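Local coordinates for protein dipeptidase AC. Metallo peptidase. MEROPS family M19 (Rhodobacter sphaeroides, PDB 3LY0) that probably hydrolyses dipeptides as a zinc-dependent metallopeptidase, holding two zinc ions and, in this crystal, a phosphinate mimic of L-Ala-D-Ala, at residues A[20-25]-A[64-69]; A[29-34]-A[103-108]; A[71-74]-A[80-83]; A[165-170]-A[174-179]. All blocks are in the same frame, centred on the assembly; numbering follows the deposited sequence.

Interaction 1: residues A[20-25]-A[64-69]; sequences LLRNPA and AHDAAH. With LY0 ((2R)-3-[(R)-[(1R)-1-aminoethyl](hydroxy)phosphoryl]-2-methylpropanoic acid), chain C.
Beside the ligand pocket, at the protein surface, a salt bridge between R22, on helix 16-22, and D66, in the type I turn A64-A67 that leads into helix 68-75, joins that first helix to the turn carrying the pocket residue H65. Arginine suits the place because its long side chain, extended from CG to NE, spans a gap that leaves even the nearest CA atoms, those of R22 and A64, 11.6 Å apart. The guanidinium meets the carboxylate end-on with two nitrogens, one to each oxygen: R22 NH1 to D66 OD2 at 2.8 Å and R22 NH2 to D66 OD1 at 3.1 Å. Both oxygens are approached on their syn sides, and the two planar groups lie only 9° from coplanar. A64, small enough to sit at the guanidinium edge, brings its CB to 3.6 Å from R22 NH2. H65 turns one face to the inhibitor, whose methyl C1 lies 3.2 Å from H65 CG; D66 OD1 stands beyond the opposite face. The ND1 atom of H65 is hydrogen-bonded to Y58 OH, which helps to fix the ring's rotation. Two fairly straight bonds, both somewhat out of the carboxylate plane, probably limit rotation of the D66 carboxylate, and the paired charges probably steady the turn that presents H65 to the ligand.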
loop_
_atom_site.group_PDB
_atom_site.type_symbol
_atom_site.label_atom_id
_atom_site.label_comp_id
_atom_site.label_asym_id
_atom_site.label_seq_id
_atom_site.Cartn_x
_atom_site.Cartn_y
_atom_site.Cartn_z
ATOM N N LEU A 20 -11.653 3.806 -10.996
ATOM C CA LEU A 20 -12.307 3.122 -12.105
ATOM C C LEU A 20 -13.577 2.419 -11.638
ATOM O O LEU A 20 -14.578 2.396 -12.358
ATOM C CB LEU A 20 -11.346 2.151 -12.802
ATOM C CG LEU A 20 -10.086 2.832 -13.358
ATOM C CD1 LEU A 20 -9.233 1.871 -14.162
ATOM C CD2 LEU A 20 -10.439 4.075 -14.198
ATOM N N LEU A 21 -13.542 1.862 -10.431
ATOM C CA LEU A 21 -14.729 1.250 -9.833
ATOM C C LEU A 21 -15.854 2.271 -9.739
ATOM O O LEU A 21 -17.017 1.953 -10.002
ATOM C CB LEU A 21 -14.424 0.707 -8.430
ATOM C CG LEU A 21 -15.576 -0.053 -7.750
ATOM C CD1 LEU A 21 -15.845 -1.379 -8.443
ATOM C CD2 LEU A 21 -15.310 -0.268 -6.258
ATOM N N ARG A 22 -15.500 3.497 -9.370
ATOM C CA ARG A 22 -16.498 4.532 -9.104
ATOM C C ARG A 22 -17.054 5.204 -10.356
ATOM O O ARG A 22 -18.132 5.791 -10.312
ATOM C CB ARG A 22 -15.948 5.568 -8.120
ATOM C CG ARG A 22 -15.832 5.006 -6.710
ATOM C CD ARG A 22 -15.101 5.924 -5.756
ATOM N NE ARG A 22 -15.322 5.494 -4.375
ATOM C CZ ARG A 22 -14.854 6.122 -3.302
ATOM N NH1 ARG A 22 -14.128 7.222 -3.439
ATOM N NH2 ARG A 22 -15.123 5.652 -2.088
ATOM N N ASN A 23 -16.334 5.112 -11.468
ATOM C CA ASN A 23 -16.806 5.698 -12.726
ATOM C C ASN A 23 -16.345 4.874 -13.926
ATOM O O ASN A 23 -15.554 5.340 -14.742
ATOM C CB ASN A 23 -16.341 7.152 -12.861
ATOM C CG ASN A 23 -17.033 7.893 -14.003
ATOM O OD1 ASN A 23 -17.807 7.312 -14.771
ATOM N ND2 ASN A 23 -16.747 9.186 -14.121
ATOM N N PRO A 24 -16.825 3.628 -14.024
ATOM C CA PRO A 24 -16.324 2.744 -15.078
ATOM C C PRO A 24 -16.631 3.260 -16.484
ATOM O O PRO A 24 -15.870 3.003 -17.416
ATOM C CB PRO A 24 -17.058 1.418 -14.809
ATOM C CG PRO A 24 -18.257 1.799 -13.994
ATOM C CD PRO A 24 -17.822 2.963 -13.165
ATOM N N ALA A 25 -17.735 3.986 -16.628
ATOM C CA ALA A 25 -18.132 4.501 -17.932
ATOM C C ALA A 25 -17.095 5.466 -18.497
ATOM O O ALA A 25 -16.946 5.579 -19.713
ATOM C CB ALA A 25 -19.494 5.182 -17.845
ATOM N N ALA A 64 -18.065 4.527 3.039
ATOM C CA ALA A 64 -16.717 4.372 2.499
ATOM C C ALA A 64 -15.693 5.140 3.335
ATOM O O ALA A 64 -16.052 6.006 4.138
ATOM C CB ALA A 64 -16.670 4.814 1.051
ATOM N N HIS A 65 -14.418 4.810 3.143
ATOM C CA HIS A 65 -13.328 5.418 3.909
ATOM C C HIS A 65 -13.313 6.936 3.802
ATOM O O HIS A 65 -12.873 7.623 4.724
ATOM C CB HIS A 65 -11.986 4.891 3.409
ATOM C CG HIS A 65 -11.653 5.347 2.024
ATOM N ND1 HIS A 65 -12.209 4.775 0.901
ATOM C CD2 HIS A 65 -10.836 6.332 1.581
ATOM C CE1 HIS A 65 -11.746 5.386 -0.175
ATOM N NE2 HIS A 65 -10.908 6.333 0.210
ATOM N N ASP A 66 -13.783 7.464 2.676
ATOM C CA ASP A 66 -13.787 8.908 2.470
ATOM C C ASP A 66 -15.165 9.542 2.676
ATOM O O ASP A 66 -15.419 10.652 2.208
ATOM C CB ASP A 66 -13.225 9.273 1.092
ATOM C CG ASP A 66 -13.942 8.562 -0.041
ATOM O OD1 ASP A 66 -14.759 7.653 0.237
ATOM O OD2 ASP A 66 -13.686 8.918 -1.212
ATOM N N ALA A 67 -16.046 8.840 3.380
ATOM C CA ALA A 67 -17.323 9.425 3.782
ATOM C C ALA A 67 -17.060 10.724 4.547
ATOM O O ALA A 67 -16.067 10.842 5.271
ATOM C CB ALA A 67 -18.113 8.451 4.629
ATOM N N ALA A 68 -17.946 11.702 4.378
ATOM C CA ALA A 68 -17.748 13.032 4.948
ATOM C C ALA A 68 -17.532 13.003 6.457
ATOM O O ALA A 68 -16.683 13.726 6.981
ATOM C CB ALA A 68 -18.923 13.941 4.594
ATOM N N HIS A 69 -18.294 12.177 7.165
ATOM C CA HIS A 69 -18.171 12.148 8.620
ATOM C C HIS A 69 -16.807 11.620 9.077
ATOM O O HIS A 69 -16.272 12.070 10.083
ATOM C CB HIS A 69 -19.346 11.415 9.295
ATOM C CG HIS A 69 -19.631 10.053 8.740
ATOM N ND1 HIS A 69 -20.055 9.850 7.445
ATOM C CD2 HIS A 69 -19.596 8.829 9.320
ATOM C CE1 HIS A 69 -20.244 8.556 7.242
ATOM N NE2 HIS A 69 -19.976 7.915 8.366
HETATM P P LY0 C . -6.386 3.071 2.170
HETATM C C1 LY0 C . -9.125 3.395 1.725
HETATM N N1 LY0 C . -7.834 1.871 0.256
HETATM C C2 LY0 C . -7.813 3.100 1.031
HETATM C C4 LY0 C . -6.093 4.747 2.863
HETATM C C5 LY0 C . -5.912 4.804 4.354
HETATM C C6 LY0 C . -4.954 3.764 4.869
HETATM C C7 LY0 C . -5.687 6.189 4.905
HETATM O O31 LY0 C . -5.220 2.586 1.343
HETATM O O32 LY0 C . -6.662 2.024 3.300
HETATM O O61 LY0 C . -4.912 3.510 6.201
HETATM O O62 LY0 C . -4.228 3.110 4.102
#

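Interaction 2: residues A[29-34]-A[103-108]; sequences TIWLKG and LLWMER
W31 and M106 make the one hydrogen bond between residues 29-34 and 103-108: the indole W31 NE1 gives its hydrogen to the backbone carbonyl M106 O at 3.0 Å. The bond is bent, with an N-H...O angle of 148°, and the donor comes from the side of the carbonyl, tilted out of its plane. A buried indole N-H thus obtains an acceptor from the neighbouring helix backbone.

The same two residues also meet through sulfur and carbon. With CG of M106 anti to its carbonyl carbon (chi1 -74°) and the chain bent at its last torsion, the methyl is folded over the indole: M106 CE stands 3.5 Å from the centroid of the six-membered ring of W31, close to the ring normal, a CH-pi contact. M106 SD lies farther above that face, 4.7 Å from the same centroid, in a Met-aromatic arrangement. Methionine suits this place because its flexible, polarisable chain can follow a flat surface.

Aromatic packing adds W105. Its CZ3 reaches 3.6 Å from W31 CD1, and the rings meet obliquely, their planes 61° apart. W105 is itself engaged by R27 in a cation-pi contact, while F114 meets W31 edge-to-face.

Tryptophan is broad enough to touch W105 and M106 at once and still bond through its N-H. This is an aromatic-rich helix-helix contact with a Met-aromatic element, joining helix 27-32 to helix 89-109 in a protein of the TIM-barrel clan; the M106 side chain is about 14 Å from a zinc ion.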
loop_
_atom_site.group_PDB
_atom_site.type_symbol
_atom_site.label_atom_id
_atom_site.label_comp_id
_atom_site.label_asym_id
_atom_site.label_seq_id
_atom_site.Cartn_x
_atom_site.Cartn_y
_atom_site.Cartn_z
ATOM N N THR A 29 -10.962 7.764 -20.493
ATOM C CA THR A 29 -10.440 9.099 -20.236
ATOM C C THR A 29 -9.652 9.144 -18.929
ATOM O O THR A 29 -8.539 9.664 -18.890
ATOM C CB THR A 29 -11.568 10.138 -20.212
ATOM O OG1 THR A 29 -12.186 10.180 -21.506
ATOM C CG2 THR A 29 -11.020 11.517 -19.868
ATOM N N ILE A 30 -10.225 8.591 -17.863
ATOM C CA ILE A 30 -9.580 8.651 -16.554
ATOM C C ILE A 30 -8.162 8.085 -16.612
ATOM O O ILE A 30 -7.226 8.683 -16.103
ATOM C CB ILE A 30 -10.405 7.921 -15.472
ATOM C CG1 ILE A 30 -11.733 8.648 -15.238
ATOM C CG2 ILE A 30 -9.618 7.823 -14.162
ATOM C CD1 ILE A 30 -12.709 7.864 -14.382
ATOM N N TRP A 31 -8.010 6.928 -17.242
ATOM C CA TRP A 31 -6.720 6.245 -17.305
ATOM C C TRP A 31 -5.788 6.825 -18.363
ATOM O O TRP A 31 -4.638 7.135 -18.074
ATOM C CB TRP A 31 -6.977 4.756 -17.565
ATOM C CG TRP A 31 -5.791 3.861 -17.892
ATOM C CD1 TRP A 31 -5.744 2.923 -18.882
ATOM C CD2 TRP A 31 -4.524 3.796 -17.222
ATOM N NE1 TRP A 31 -4.527 2.280 -18.876
ATOM C CE2 TRP A 31 -3.764 2.794 -17.861
ATOM C CE3 TRP A 31 -3.961 4.481 -16.141
ATOM C CZ2 TRP A 31 -2.471 2.467 -17.459
ATOM C CZ3 TRP A 31 -2.675 4.150 -15.745
ATOM C CH2 TRP A 31 -1.940 3.159 -16.406
ATOM N N LEU A 32 -6.278 6.963 -19.591
ATOM C CA LEU A 32 -5.390 7.338 -20.685
ATOM C C LEU A 32 -5.123 8.841 -20.793
ATOM O O LEU A 32 -4.100 9.243 -21.331
ATOM C CB LEU A 32 -5.924 6.798 -22.011
ATOM C CG LEU A 32 -6.055 5.273 -22.053
ATOM C CD1 LEU A 32 -6.621 4.857 -23.393
ATOM C CD2 LEU A 32 -4.701 4.614 -21.804
ATOM N N LYS A 33 -6.041 9.653 -20.285
ATOM C CA LYS A 33 -5.903 11.105 -20.381
ATOM C C LYS A 33 -5.813 11.802 -19.028
ATOM O O LYS A 33 -5.209 12.870 -18.908
ATOM C CB LYS A 33 -7.085 11.686 -21.158
ATOM C CG LYS A 33 -7.155 11.236 -22.608
ATOM C CD LYS A 33 -8.311 11.899 -23.336
ATOM C CE LYS A 33 -8.306 11.544 -24.813
ATOM N NZ LYS A 33 -9.460 12.165 -25.525
ATOM N N GLY A 34 -6.420 11.204 -18.009
ATOM C CA GLY A 34 -6.649 11.895 -16.756
ATOM C C GLY A 34 -7.980 12.617 -16.869
ATOM O O GLY A 34 -8.419 12.937 -17.979
ATOM N N LEU A 103 -8.052 -3.594 -13.964
ATOM C CA LEU A 103 -6.596 -3.632 -14.013
ATOM C C LEU A 103 -6.141 -4.284 -15.320
ATOM O O LEU A 103 -5.242 -3.788 -15.995
ATOM C CB LEU A 103 -6.029 -4.377 -12.805
ATOM C CG LEU A 103 -4.509 -4.423 -12.681
ATOM C CD1 LEU A 103 -3.950 -3.017 -12.521
ATOM C CD2 LEU A 103 -4.077 -5.304 -11.520
ATOM N N LEU A 104 -6.764 -5.403 -15.685
ATOM C CA LEU A 104 -6.417 -6.055 -16.946
ATOM C C LEU A 104 -6.787 -5.155 -18.115
ATOM O O LEU A 104 -6.031 -5.052 -19.101
ATOM C CB LEU A 104 -7.085 -7.425 -17.099
ATOM C CG LEU A 104 -6.561 -8.564 -16.228
ATOM C CD1 LEU A 104 -7.116 -9.892 -16.723
ATOM C CD2 LEU A 104 -5.044 -8.589 -16.208
ATOM N N TRP A 105 -7.948 -4.519 -18.022
ATOM C CA TRP A 105 -8.350 -3.559 -19.043
ATOM C C TRP A 105 -7.309 -2.446 -19.230
ATOM O O TRP A 105 -7.016 -2.062 -20.358
ATOM C CB TRP A 105 -9.735 -2.967 -18.757
ATOM C CG TRP A 105 -9.988 -1.819 -19.653
ATOM C CD1 TRP A 105 -10.455 -1.872 -20.933
ATOM C CD2 TRP A 105 -9.712 -0.441 -19.380
ATOM N NE1 TRP A 105 -10.509 -0.607 -21.465
ATOM C CE2 TRP A 105 -10.059 0.289 -20.532
ATOM C CE3 TRP A 105 -9.220 0.249 -18.264
ATOM C CZ2 TRP A 105 -9.930 1.677 -20.607
ATOM C CZ3 TRP A 105 -9.093 1.633 -18.336
ATOM C CH2 TRP A 105 -9.443 2.330 -19.502
ATOM N N MET A 106 -6.755 -1.927 -18.131
ATOM C CA MET A 106 -5.750 -0.864 -18.217
ATOM C C MET A 106 -4.587 -1.275 -19.119
ATOM O O MET A 106 -4.064 -0.478 -19.907
ATOM C CB MET A 106 -5.210 -0.497 -16.823
ATOM C CG MET A 106 -6.155 0.307 -15.945
ATOM S SD MET A 106 -5.648 0.380 -14.169
ATOM C CE MET A 106 -3.989 1.122 -14.285
ATOM N N GLU A 107 -4.172 -2.523 -18.986
ATOM C CA GLU A 107 -3.089 -3.061 -19.794
ATOM C C GLU A 107 -3.499 -3.206 -21.264
ATOM O O GLU A 107 -2.720 -2.883 -22.163
ATOM C CB GLU A 107 -2.656 -4.399 -19.199
ATOM C CG GLU A 107 -1.515 -5.100 -19.894
ATOM C CD GLU A 107 -1.133 -6.364 -19.150
ATOM O OE1 GLU A 107 -2.058 -7.093 -18.723
ATOM O OE2 GLU A 107 0.069 -6.627 -18.976
ATOM N N ARG A 108 -4.710 -3.683 -21.520
ATOM C CA ARG A 108 -5.181 -3.771 -22.900
ATOM C C ARG A 108 -5.220 -2.391 -23.533
ATOM O O ARG A 108 -4.727 -2.193 -24.642
ATOM C CB ARG A 108 -6.558 -4.428 -22.971
ATOM C CG ARG A 108 -6.532 -5.878 -22.507
ATOM C CD ARG A 108 -7.774 -6.663 -22.929
ATOM N NE ARG A 108 -9.022 -6.078 -22.448
ATOM C CZ ARG A 108 -9.511 -6.262 -21.227
ATOM N NH1 ARG A 108 -8.855 -7.034 -20.366
ATOM N NH2 ARG A 108 -10.653 -5.693 -20.875
#

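Interaction 3: residues A[71-74]-A[80-83]; sequences EAMM and ELPL
M73 and L81 form the main apolar contact between helix 68-75 and the chain that follows strand 79-80. The two side chains slide past each other in opposite directions, and M73 CE comes to 3.5 Å from L81 CD1. The bend at the last torsion of M73 (chi3 60°) turns its methyl toward the loop; there it also meets the backbone, with M73 CE 3.2 Å from E80 O.

The side chain of M74 crosses that of L81 at about a right angle, placing M74 SD 4.0 Å from L81 CD2. The forked end of leucine is well suited to this: CD1 lies mainly against M73 and CD2 against M74, whose CG is near both methyls, while the unbranched methionines can bend to fit the fork. Within the contact itself there is no hydrogen bond, and it is held by dispersion and by the burial of L81.

Polar ties run instead to residues 174-179: E80 OE1 forms a salt bridge with R179, and L81 pairs through its backbone with F178. Strand 79-80 lies antiparallel to strand 179-180; helix 68-75 packs on the end of this small sheet, chiefly on L81 just past strand 79-80, while R276 touches M74 from another loop.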
loop_
_atom_site.group_PDB
_atom_site.type_symbol
_atom_site.label_atom_id
_atom_site.label_comp_id
_atom_site.label_asym_id
_atom_site.label_seq_id
_atom_site.Cartn_x
_atom_site.Cartn_y
_atom_site.Cartn_z
ATOM N N GLU A 71 -13.897 11.858 7.249
ATOM C CA GLU A 71 -12.923 12.891 6.928
ATOM C C GLU A 71 -12.936 13.972 7.999
ATOM O O GLU A 71 -11.886 14.392 8.474
ATOM C CB GLU A 71 -13.184 13.480 5.542
ATOM C CG GLU A 71 -12.857 12.507 4.420
ATOM C CD GLU A 71 -13.078 13.094 3.042
ATOM O OE1 GLU A 71 -13.793 14.113 2.938
ATOM O OE2 GLU A 71 -12.541 12.526 2.062
ATOM N N ALA A 72 -14.128 14.407 8.395
ATOM C CA ALA A 72 -14.246 15.442 9.416
ATOM C C ALA A 72 -13.636 15.012 10.748
ATOM O O ALA A 72 -12.970 15.798 11.418
ATOM C CB ALA A 72 -15.703 15.852 9.604
ATOM N N MET A 73 -13.870 13.764 11.136
ATOM C CA MET A 73 -13.311 13.261 12.384
ATOM C C MET A 73 -11.789 13.244 12.335
ATOM O O MET A 73 -11.121 13.644 13.288
ATOM C CB MET A 73 -13.831 11.855 12.677
ATOM C CG MET A 73 -15.315 11.797 12.946
ATOM S SD MET A 73 -15.866 10.105 13.191
ATOM C CE MET A 73 -14.889 9.651 14.598
ATOM N N MET A 74 -11.242 12.780 11.218
ATOM C CA MET A 74 -9.793 12.702 11.070
ATOM C C MET A 74 -9.130 14.083 10.963
ATOM O O MET A 74 -7.916 14.203 11.116
ATOM C CB MET A 74 -9.416 11.789 9.890
ATOM C CG MET A 74 -9.666 10.287 10.164
ATOM S SD MET A 74 -9.301 9.152 8.786
ATOM C CE MET A 74 -10.132 10.051 7.494
ATOM N N GLU A 80 -11.312 8.464 16.938
ATOM C CA GLU A 80 -11.432 7.014 16.872
ATOM C C GLU A 80 -12.584 6.732 15.931
ATOM O O GLU A 80 -13.717 7.102 16.225
ATOM C CB GLU A 80 -11.829 6.432 18.222
ATOM C CG GLU A 80 -10.811 6.488 19.334
ATOM C CD GLU A 80 -11.241 5.612 20.497
ATOM O OE1 GLU A 80 -11.634 4.455 20.250
ATOM O OE2 GLU A 80 -11.206 6.077 21.655
ATOM N N LEU A 81 -12.313 6.084 14.806
ATOM C CA LEU A 81 -13.375 5.721 13.884
ATOM C C LEU A 81 -13.853 4.310 14.176
ATOM O O LEU A 81 -13.054 3.433 14.483
ATOM C CB LEU A 81 -12.901 5.817 12.435
ATOM C CG LEU A 81 -12.934 7.204 11.788
ATOM C CD1 LEU A 81 -12.263 8.256 12.667
ATOM C CD2 LEU A 81 -12.334 7.165 10.371
ATOM N N PRO A 82 -15.171 4.091 14.098
ATOM C CA PRO A 82 -15.745 2.765 14.333
ATOM C C PRO A 82 -15.319 1.794 13.236
ATOM O O PRO A 82 -15.145 2.217 12.097
ATOM C CB PRO A 82 -17.254 3.019 14.224
ATOM C CG PRO A 82 -17.425 4.494 14.413
ATOM C CD PRO A 82 -16.203 5.095 13.801
ATOM N N LEU A 83 -15.152 0.521 13.570
ATOM C CA LEU A 83 -14.891 -0.496 12.548
ATOM C C LEU A 83 -16.190 -0.834 11.828
ATOM O O LEU A 83 -17.229 -1.004 12.469
ATOM C CB LEU A 83 -14.321 -1.762 13.184
ATOM C CG LEU A 83 -12.899 -1.662 13.736
ATOM C CD1 LEU A 83 -12.596 -2.831 14.683
ATOM C CD2 LEU A 83 -11.888 -1.599 12.589
#

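Interaction 4: residues A[165-170]-A[174-179]; sequences VWSRPT and HGVPFR. With LY0 ((2R)-3-[(R)-[(1R)-1-aminoethyl](hydroxy)phosphoryl]-2-methylpropanoic acid), chain C.
A chi1 of -77° sets S167 OG beside its own backbone N and directs it at V176 O, and a chi1 of -177° swings the indole of W166 anti to its N, toward the inhibitor. The hydroxyl of S167 donates to V176 O at 2.7 Å, nearly in line with the C=O bond, and is also hydrogen-bonded to the zinc ligand H212. Serine suits this buried spot because one small hydroxyl can link the loop to a metal-binding residue. S167 OG further lies over one face of F178, 3.6 Å from its CZ. The edge of that ring points toward the face of W166 in an offset edge-to-face pair, with W166 CZ2 and F178 CE2 3.9 Å apart. At its own edge the indole donates W166 NE1 to the phosphinate oxygen O32 of LY0, again at 2.7 Å and fairly straight (161°).

G175 lies where the two backbones come nearest, S167 CA to G175 CA 4.3 Å. Its CA makes a C-H...O contact with W166 O at 3.3 Å and meets V165 CG2 at 3.5 Å; glycine, lacking a side chain, suits so tight an approach.

Both segments belong to the long loop between strand 159-163, in the parallel sheet, and strand 179-180. The loop folds back on itself beside the ligand, and F178 pairs through its backbone with L81 next to strand 79-80.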
loop_
_atom_site.group_PDB
_atom_site.type_symbol
_atom_site.label_atom_id
_atom_site.label_comp_id
_atom_site.label_asym_id
_atom_site.label_seq_id
_atom_site.Cartn_x
_atom_site.Cartn_y
_atom_site.Cartn_z
ATOM N N VAL A 165 -6.183 -8.255 5.923
ATOM C CA VAL A 165 -7.238 -7.356 6.353
ATOM C C VAL A 165 -7.023 -5.920 5.900
ATOM O O VAL A 165 -5.888 -5.476 5.694
ATOM C CB VAL A 165 -7.398 -7.349 7.892
ATOM C CG1 VAL A 165 -7.614 -8.762 8.426
ATOM C CG2 VAL A 165 -6.190 -6.665 8.575
ATOM N N TRP A 166 -8.134 -5.205 5.751
ATOM C CA TRP A 166 -8.147 -3.758 5.718
ATOM C C TRP A 166 -8.491 -3.361 7.165
ATOM O O TRP A 166 -8.356 -4.189 8.075
ATOM C CB TRP A 166 -9.171 -3.261 4.686
ATOM C CG TRP A 166 -9.185 -1.787 4.553
ATOM C CD1 TRP A 166 -8.163 -0.990 4.096
ATOM C CD2 TRP A 166 -10.262 -0.906 4.892
ATOM N NE1 TRP A 166 -8.544 0.330 4.140
ATOM C CE2 TRP A 166 -9.821 0.412 4.634
ATOM C CE3 TRP A 166 -11.548 -1.098 5.408
ATOM C CZ2 TRP A 166 -10.625 1.529 4.856
ATOM C CZ3 TRP A 166 -12.345 0.027 5.639
ATOM C CH2 TRP A 166 -11.879 1.317 5.361
ATOM N N SER A 167 -8.924 -2.123 7.389
ATOM C CA SER A 167 -9.301 -1.704 8.743
ATOM C C SER A 167 -10.755 -2.112 9.022
ATOM O O SER A 167 -11.648 -1.267 9.150
ATOM C CB SER A 167 -9.064 -0.204 8.910
ATOM O OG SER A 167 -7.674 0.067 9.090
ATOM N N ARG A 168 -10.972 -3.427 9.092
ATOM C CA ARG A 168 -12.309 -4.014 9.110
ATOM C C ARG A 168 -12.132 -5.512 9.333
ATOM O O ARG A 168 -11.194 -6.099 8.808
ATOM C CB ARG A 168 -12.979 -3.741 7.758
ATOM C CG ARG A 168 -14.365 -4.344 7.567
ATOM C CD ARG A 168 -14.929 -3.920 6.212
ATOM N NE ARG A 168 -14.055 -4.357 5.123
ATOM C CZ ARG A 168 -13.863 -3.696 3.989
ATOM N NH1 ARG A 168 -14.486 -2.550 3.756
ATOM N NH2 ARG A 168 -13.035 -4.198 3.078
ATOM N N PRO A 169 -13.007 -6.134 10.144
ATOM C CA PRO A 169 -12.807 -7.558 10.438
ATOM C C PRO A 169 -13.016 -8.439 9.205
ATOM O O PRO A 169 -13.857 -8.114 8.366
ATOM C CB PRO A 169 -13.890 -7.847 11.489
ATOM C CG PRO A 169 -14.939 -6.807 11.252
ATOM C CD PRO A 169 -14.159 -5.572 10.872
ATOM N N THR A 170 -12.264 -9.533 9.114
ATOM C CA THR A 170 -12.463 -10.523 8.055
ATOM C C THR A 170 -12.484 -11.912 8.687
ATOM O O THR A 170 -12.232 -12.049 9.886
ATOM C CB THR A 170 -11.324 -10.501 7.021
ATOM O OG1 THR A 170 -10.138 -11.062 7.598
ATOM C CG2 THR A 170 -11.055 -9.083 6.520
ATOM N N HIS A 174 -8.092 -9.465 12.117
ATOM C CA HIS A 174 -8.598 -8.154 12.481
ATOM C C HIS A 174 -7.652 -7.022 12.146
ATOM O O HIS A 174 -6.452 -7.104 12.401
ATOM C CB HIS A 174 -8.936 -8.141 13.972
ATOM C CG HIS A 174 -9.918 -9.200 14.352
ATOM N ND1 HIS A 174 -11.277 -9.014 14.252
ATOM C CD2 HIS A 174 -9.736 -10.476 14.767
ATOM C CE1 HIS A 174 -11.896 -10.125 14.617
ATOM N NE2 HIS A 174 -10.984 -11.026 14.934
ATOM N N GLY A 175 -8.217 -5.975 11.556
ATOM C CA GLY A 175 -7.478 -4.766 11.230
ATOM C C GLY A 175 -7.657 -3.688 12.284
ATOM O O GLY A 175 -8.600 -3.715 13.090
ATOM N N VAL A 176 -6.761 -2.711 12.279
ATOM C CA VAL A 176 -6.853 -1.641 13.258
ATOM C C VAL A 176 -7.954 -0.678 12.869
ATOM O O VAL A 176 -8.151 -0.390 11.695
ATOM C CB VAL A 176 -5.524 -0.839 13.399
ATOM C CG1 VAL A 176 -4.404 -1.724 13.904
ATOM C CG2 VAL A 176 -5.146 -0.120 12.088
ATOM N N PRO A 177 -8.687 -0.161 13.857
ATOM C CA PRO A 177 -9.524 0.995 13.555
ATOM C C PRO A 177 -8.630 2.205 13.351
ATOM O O PRO A 177 -7.494 2.207 13.846
ATOM C CB PRO A 177 -10.334 1.173 14.842
ATOM C CG PRO A 177 -9.420 0.639 15.912
ATOM C CD PRO A 177 -8.742 -0.540 15.281
ATOM N N PHE A 178 -9.111 3.211 12.634
ATOM C CA PHE A 178 -8.367 4.459 12.499
ATOM C C PHE A 178 -8.519 5.272 13.769
ATOM O O PHE A 178 -9.624 5.693 14.112
ATOM C CB PHE A 178 -8.876 5.260 11.309
ATOM C CG PHE A 178 -8.689 4.564 10.005
ATOM C CD1 PHE A 178 -7.442 4.539 9.395
ATOM C CD2 PHE A 178 -9.749 3.911 9.395
ATOM C CE1 PHE A 178 -7.259 3.886 8.195
ATOM C CE2 PHE A 178 -9.573 3.260 8.192
ATOM C CZ PHE A 178 -8.325 3.244 7.589
ATOM N N ARG A 179 -7.409 5.488 14.470
ATOM C CA ARG A 179 -7.446 6.208 15.735
ATOM C C ARG A 179 -6.153 6.983 15.930
ATOM O O ARG A 179 -5.090 6.559 15.489
ATOM C CB ARG A 179 -7.641 5.206 16.874
ATOM C CG ARG A 179 -7.435 5.731 18.271
ATOM C CD ARG A 179 -7.574 4.581 19.260
ATOM N NE ARG A 179 -8.888 3.956 19.148
ATOM C CZ ARG A 179 -9.126 2.646 19.183
ATOM N NH1 ARG A 179 -8.140 1.774 19.345
ATOM N NH2 ARG A 179 -10.368 2.205 19.074
HETATM P P LY0 C . -6.386 3.071 2.170
HETATM C C1 LY0 C . -9.125 3.395 1.725
HETATM N N1 LY0 C . -7.834 1.871 0.256
HETATM C C2 LY0 C . -7.813 3.100 1.031
HETATM C C4 LY0 C . -6.093 4.747 2.863
HETATM C C5 LY0 C . -5.912 4.804 4.354
HETATM C C6 LY0 C . -4.954 3.764 4.869
HETATM C C7 LY0 C . -5.687 6.189 4.905
HETATM O O31 LY0 C . -5.220 2.586 1.343
HETATM O O32 LY0 C . -6.662 2.024 3.300
HETATM O O61 LY0 C . -4.912 3.510 6.201
HETATM O O62 LY0 C . -4.228 3.110 4.102
#

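Interactions 2 and 4 are buried, interaction 3 is partly so, and interaction 1 lies at the surface; their chemistry follows. The exposed contact relies on opposite charges, interaction 2 on aromatic and sulfur packing with one indole hydrogen bond, interaction 3 on methionine and leucine packing without a hydrogen bond, and interaction 4 on a buried hydroxyl, an edge-to-face ring pair and close backbone packing. Interactions 1 and 4 share the inhibitor, and H65 touches W166 between them. The turn before helix 68-75 serves interaction 1 and the helix itself interaction 3, while L20 links 1 to I30 and M106 of interaction 2. The small antiparallel sheet joins interactions 3 and 4; interaction 2 stands about 17 Å from both (nearest atoms).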